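Local coordinates for protein BexL (PDB 4XRW) that probably catalyses cyclisation and aromatisation of a polyketide chain, as a di-domain aromatase/cyclase in the biosynthesis of BE-7585A, at residues V44-D58 with T66-E78. Residues are numbered along the deposited sequence; the frame is centred on the assembly and turned at random.
Sequences VANWPRIFPPTVFVD and TERIRIWATANGE
The carbonyl oxygen of W72 takes two backbone N-H groups from the same face of its plane: V55 N at 2.7 Å and F56 N at 3.3 Å. This is a classic beta bulge in the antiparallel hairpin of strands 54-59 and 67-73, at one edge of the seven-stranded antiparallel sheet of the first helix-grip domain. Beyond the bulge the ladder is regular; W72 N meets F56 O almost straight (172°), and D58 and R70 exchange a second pair of bonds. At the other end, T74 N reaches P53 O at 2.8 Å, tying the type I turn F51-T54 to the residue just past strand 67-73.

T54, V57, I69, I71 and A73 lie on the face turned to helix 47-50. W47 comes down on it with its six-membered ring: I71 CD1 sits at the ring edge, 3.6 Å from W47 CZ3, and I69 CD1 approaches CH2. V57 CG1, anti to its backbone N (chi1 -171°), settles beside I69 CB. T54 OG1 hydrogen-bonds a MES molecule, probably from the crystallisation liquor, consistent with a pocket on this side.

The other face carries the W72 indole. F56 runs alongside it, the two rings inclined at 31° and F56 CD2 3.8 Å from W72 CZ3, while R70 CG lies over the rim of one indole face and F241 of the second domain packs edge-to-face. R70 NH1 goes on to N81. The D58 carboxylate, its plane well turned from the ring, sets OD1 at the indole edge, 3.2 Å from W72 CZ3, and accepts a hydrogen bond from a water.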
# COMPACT_ATOMS: atom_id res chain seq x y z
N VAL A 44 -9.48 1.90 -6.55
CA VAL A 44 -8.31 1.09 -6.16
C VAL A 44 -7.17 1.89 -5.58
O VAL A 44 -6.25 1.33 -5.01
CB VAL A 44 -7.79 0.27 -7.37
CG1 VAL A 44 -8.92 -0.56 -7.96
CG2 VAL A 44 -7.19 1.16 -8.42
N ALA A 45 -7.22 3.20 -5.73
CA ALA A 45 -6.24 4.05 -5.09
C ALA A 45 -6.33 3.83 -3.56
O ALA A 45 -5.36 4.08 -2.82
CB ALA A 45 -6.49 5.52 -5.46
N ASN A 46 -7.48 3.33 -3.09
CA ASN A 46 -7.69 3.10 -1.66
C ASN A 46 -7.21 1.74 -1.14
O ASN A 46 -7.19 1.51 0.06
CB ASN A 46 -9.16 3.21 -1.30
CG ASN A 46 -9.69 4.60 -1.52
OD1 ASN A 46 -9.26 5.54 -0.86
ND2 ASN A 46 -10.62 4.74 -2.47
N TRP A 47 -6.85 0.84 -2.03
CA TRP A 47 -6.58 -0.52 -1.57
C TRP A 47 -5.43 -0.58 -0.56
O TRP A 47 -5.54 -1.33 0.39
CB TRP A 47 -6.29 -1.44 -2.73
CG TRP A 47 -7.54 -1.92 -3.46
CD1 TRP A 47 -8.77 -1.36 -3.46
CD2 TRP A 47 -7.63 -3.08 -4.29
NE1 TRP A 47 -9.64 -2.11 -4.25
CE2 TRP A 47 -8.95 -3.16 -4.78
CE3 TRP A 47 -6.71 -4.06 -4.68
CZ2 TRP A 47 -9.37 -4.17 -5.64
CZ3 TRP A 47 -7.11 -5.06 -5.52
CH2 TRP A 47 -8.44 -5.10 -6.00
N PRO A 48 -4.34 0.18 -0.79
CA PRO A 48 -3.24 0.01 0.18
C PRO A 48 -3.68 0.38 1.60
O PRO A 48 -3.12 -0.13 2.59
CB PRO A 48 -2.15 0.95 -0.36
CG PRO A 48 -2.38 0.88 -1.88
CD PRO A 48 -3.92 0.97 -1.97
N ARG A 49 -4.69 1.24 1.72
CA ARG A 49 -5.13 1.65 3.06
C ARG A 49 -6.01 0.63 3.74
O ARG A 49 -6.07 0.60 4.97
CB ARG A 49 -5.91 2.98 3.00
CG ARG A 49 -5.32 4.04 2.11
CD ARG A 49 -6.22 5.28 2.08
NE ARG A 49 -5.56 6.39 1.41
CZ ARG A 49 -5.79 7.67 1.66
NH1 ARG A 49 -6.69 8.03 2.58
NH2 ARG A 49 -5.12 8.60 1.00
N ILE A 50 -6.72 -0.19 2.96
CA ILE A 50 -7.69 -1.15 3.52
C ILE A 50 -7.31 -2.61 3.39
O ILE A 50 -7.85 -3.47 4.11
CB ILE A 50 -9.07 -0.98 2.87
CG1 ILE A 50 -9.03 -1.27 1.37
CG2 ILE A 50 -9.55 0.41 3.09
CD1 ILE A 50 -10.42 -1.44 0.73
N PHE A 51 -6.42 -2.92 2.44
CA PHE A 51 -5.81 -4.25 2.32
C PHE A 51 -4.32 -4.20 2.66
O PHE A 51 -3.51 -3.80 1.82
CB PHE A 51 -6.00 -4.81 0.90
CG PHE A 51 -7.45 -4.92 0.49
CD1 PHE A 51 -8.32 -5.76 1.17
CD2 PHE A 51 -7.94 -4.19 -0.56
CE1 PHE A 51 -9.64 -5.85 0.81
CE2 PHE A 51 -9.29 -4.29 -0.95
CZ PHE A 51 -10.13 -5.12 -0.25
N PRO A 52 -3.94 -4.63 3.85
CA PRO A 52 -2.53 -4.46 4.24
C PRO A 52 -1.50 -5.05 3.27
O PRO A 52 -0.46 -4.42 3.12
CB PRO A 52 -2.47 -5.16 5.61
CG PRO A 52 -3.85 -4.93 6.16
CD PRO A 52 -4.77 -5.09 4.99
N PRO A 53 -1.77 -6.16 2.57
CA PRO A 53 -0.74 -6.62 1.63
C PRO A 53 -0.55 -5.76 0.39
O PRO A 53 0.48 -5.89 -0.26
CB PRO A 53 -1.22 -8.02 1.22
CG PRO A 53 -2.16 -8.43 2.33
CD PRO A 53 -2.87 -7.14 2.69
N THR A 54 -1.52 -4.94 0.03
CA THR A 54 -1.50 -4.24 -1.26
C THR A 54 -0.53 -3.06 -1.20
O THR A 54 -0.62 -2.20 -0.33
CB THR A 54 -2.90 -3.75 -1.68
OG1 THR A 54 -3.81 -4.87 -1.72
CG2 THR A 54 -2.84 -3.14 -3.03
N VAL A 55 0.37 -3.02 -2.17
CA VAL A 55 1.30 -1.87 -2.28
C VAL A 55 0.79 -0.82 -3.27
O VAL A 55 0.90 0.39 -3.02
CB VAL A 55 2.71 -2.35 -2.67
CG1 VAL A 55 3.65 -1.17 -2.76
CG2 VAL A 55 3.21 -3.37 -1.62
N PHE A 56 0.24 -1.25 -4.40
CA PHE A 56 -0.26 -0.29 -5.39
C PHE A 56 -1.13 -1.04 -6.39
O PHE A 56 -0.94 -2.22 -6.61
CB PHE A 56 0.90 0.39 -6.11
CG PHE A 56 0.50 1.46 -7.07
CD1 PHE A 56 -0.15 2.59 -6.62
CD2 PHE A 56 0.82 1.37 -8.42
CE1 PHE A 56 -0.50 3.59 -7.51
CE2 PHE A 56 0.46 2.38 -9.29
CZ PHE A 56 -0.20 3.48 -8.81
N VAL A 57 -2.08 -0.32 -7.00
CA VAL A 57 -2.93 -0.87 -8.03
C VAL A 57 -2.98 0.12 -9.16
O VAL A 57 -3.17 1.31 -8.92
CB VAL A 57 -4.39 -1.13 -7.54
CG1 VAL A 57 -5.16 -1.92 -8.61
CG2 VAL A 57 -4.42 -1.86 -6.22
N ASP A 58 -2.78 -0.32 -10.39
CA ASP A 58 -3.17 0.64 -11.46
C ASP A 58 -3.89 -0.07 -12.57
O ASP A 58 -4.13 -1.28 -12.50
CB ASP A 58 -1.96 1.45 -11.97
CG ASP A 58 -1.02 0.65 -12.82
OD1 ASP A 58 -1.10 -0.58 -12.80
OD2 ASP A 58 -0.19 1.29 -13.52
N THR A 66 -16.56 -2.48 -17.38
CA THR A 66 -15.50 -3.46 -17.17
C THR A 66 -14.10 -2.83 -17.19
O THR A 66 -13.87 -1.83 -17.86
CB THR A 66 -15.54 -4.58 -18.23
OG1 THR A 66 -14.70 -5.67 -17.81
CG2 THR A 66 -15.08 -4.07 -19.60
N GLU A 67 -13.17 -3.44 -16.46
CA GLU A 67 -11.81 -2.91 -16.39
C GLU A 67 -10.82 -4.02 -16.07
O GLU A 67 -11.21 -5.07 -15.59
CB GLU A 67 -11.74 -1.84 -15.32
CG GLU A 67 -11.92 -2.38 -13.92
CD GLU A 67 -11.88 -1.29 -12.87
OE1 GLU A 67 -12.20 -0.13 -13.20
OE2 GLU A 67 -11.51 -1.62 -11.72
N ARG A 68 -9.55 -3.80 -16.37
CA ARG A 68 -8.49 -4.70 -15.94
C ARG A 68 -7.48 -3.91 -15.13
O ARG A 68 -7.10 -2.80 -15.51
CB ARG A 68 -7.81 -5.37 -17.12
CG ARG A 68 -8.75 -6.22 -17.92
CD ARG A 68 -8.06 -6.68 -19.22
NE ARG A 68 -6.92 -7.54 -18.93
CZ ARG A 68 -5.74 -7.49 -19.55
NH1 ARG A 68 -5.52 -6.63 -20.53
NH2 ARG A 68 -4.78 -8.32 -19.18
N ILE A 69 -7.07 -4.48 -14.01
CA ILE A 69 -6.16 -3.80 -13.09
C ILE A 69 -4.97 -4.70 -12.81
O ILE A 69 -5.03 -5.93 -13.00
CB ILE A 69 -6.85 -3.40 -11.73
CG1 ILE A 69 -7.46 -4.64 -11.04
CG2 ILE A 69 -7.86 -2.32 -11.98
CD1 ILE A 69 -7.99 -4.39 -9.65
N ARG A 70 -3.87 -4.05 -12.46
CA ARG A 70 -2.63 -4.69 -12.08
C ARG A 70 -2.38 -4.35 -10.62
O ARG A 70 -2.37 -3.17 -10.25
CB ARG A 70 -1.44 -4.24 -12.95
CG ARG A 70 -0.21 -5.07 -12.64
CD ARG A 70 0.99 -4.77 -13.53
NE ARG A 70 0.66 -4.93 -14.94
CZ ARG A 70 0.70 -6.08 -15.61
NH1 ARG A 70 1.08 -7.20 -15.00
NH2 ARG A 70 0.36 -6.11 -16.89
N ILE A 71 -2.22 -5.39 -9.82
CA ILE A 71 -2.11 -5.30 -8.38
C ILE A 71 -0.69 -5.71 -8.00
O ILE A 71 -0.22 -6.78 -8.41
CB ILE A 71 -3.10 -6.21 -7.67
CG1 ILE A 71 -4.54 -5.84 -8.02
CG2 ILE A 71 -2.91 -6.15 -6.18
CD1 ILE A 71 -5.46 -7.05 -8.02
N TRP A 72 -0.01 -4.86 -7.23
CA TRP A 72 1.25 -5.22 -6.61
C TRP A 72 1.00 -5.41 -5.09
O TRP A 72 0.42 -4.54 -4.41
CB TRP A 72 2.33 -4.14 -6.83
CG TRP A 72 2.84 -3.96 -8.20
CD1 TRP A 72 4.01 -4.46 -8.76
CD2 TRP A 72 2.23 -3.20 -9.21
NE1 TRP A 72 4.13 -4.05 -10.04
CE2 TRP A 72 3.04 -3.29 -10.36
CE3 TRP A 72 1.07 -2.45 -9.27
CZ2 TRP A 72 2.73 -2.64 -11.53
CZ3 TRP A 72 0.75 -1.80 -10.46
CH2 TRP A 72 1.58 -1.91 -11.56
N ALA A 73 1.47 -6.53 -4.55
CA ALA A 73 1.27 -6.86 -3.14
C ALA A 73 2.44 -7.62 -2.54
O ALA A 73 3.30 -8.18 -3.26
CB ALA A 73 0.01 -7.68 -2.97
N THR A 74 2.46 -7.66 -1.22
CA THR A 74 3.62 -8.21 -0.48
C THR A 74 3.65 -9.74 -0.49
O THR A 74 4.73 -10.34 -0.40
CB THR A 74 3.62 -7.66 0.97
OG1 THR A 74 2.37 -7.96 1.60
CG2 THR A 74 3.73 -6.16 0.94
N ALA A 75 2.48 -10.38 -0.64
CA ALA A 75 2.40 -11.84 -0.80
C ALA A 75 3.24 -12.63 0.23
O ALA A 75 4.06 -13.49 -0.12
CB ALA A 75 2.81 -12.22 -2.22
N ASN A 76 3.07 -12.30 1.49
CA ASN A 76 3.70 -13.07 2.56
C ASN A 76 5.23 -13.21 2.43
O ASN A 76 5.77 -14.30 2.69
CB ASN A 76 3.06 -14.45 2.63
CG ASN A 76 1.56 -14.38 2.90
OD1 ASN A 76 1.07 -13.47 3.58
ND2 ASN A 76 0.82 -15.35 2.38
N GLY A 77 5.93 -12.14 2.03
CA GLY A 77 7.38 -12.13 2.00
C GLY A 77 7.99 -12.24 0.63
O GLY A 77 9.22 -12.11 0.47
N GLU A 78 7.15 -12.43 -0.38
CA GLU A 78 7.60 -12.58 -1.76
C GLU A 78 6.75 -11.72 -2.67
O GLU A 78 5.85 -12.21 -3.36
CB GLU A 78 7.53 -14.04 -2.17
CG GLU A 78 8.19 -14.40 -3.46
CD GLU A 78 8.14 -15.90 -3.69
OE1 GLU A 78 7.21 -16.38 -4.37
OE2 GLU A 78 9.02 -16.61 -3.15
O HOH W 1 0.25 -1.57 -15.39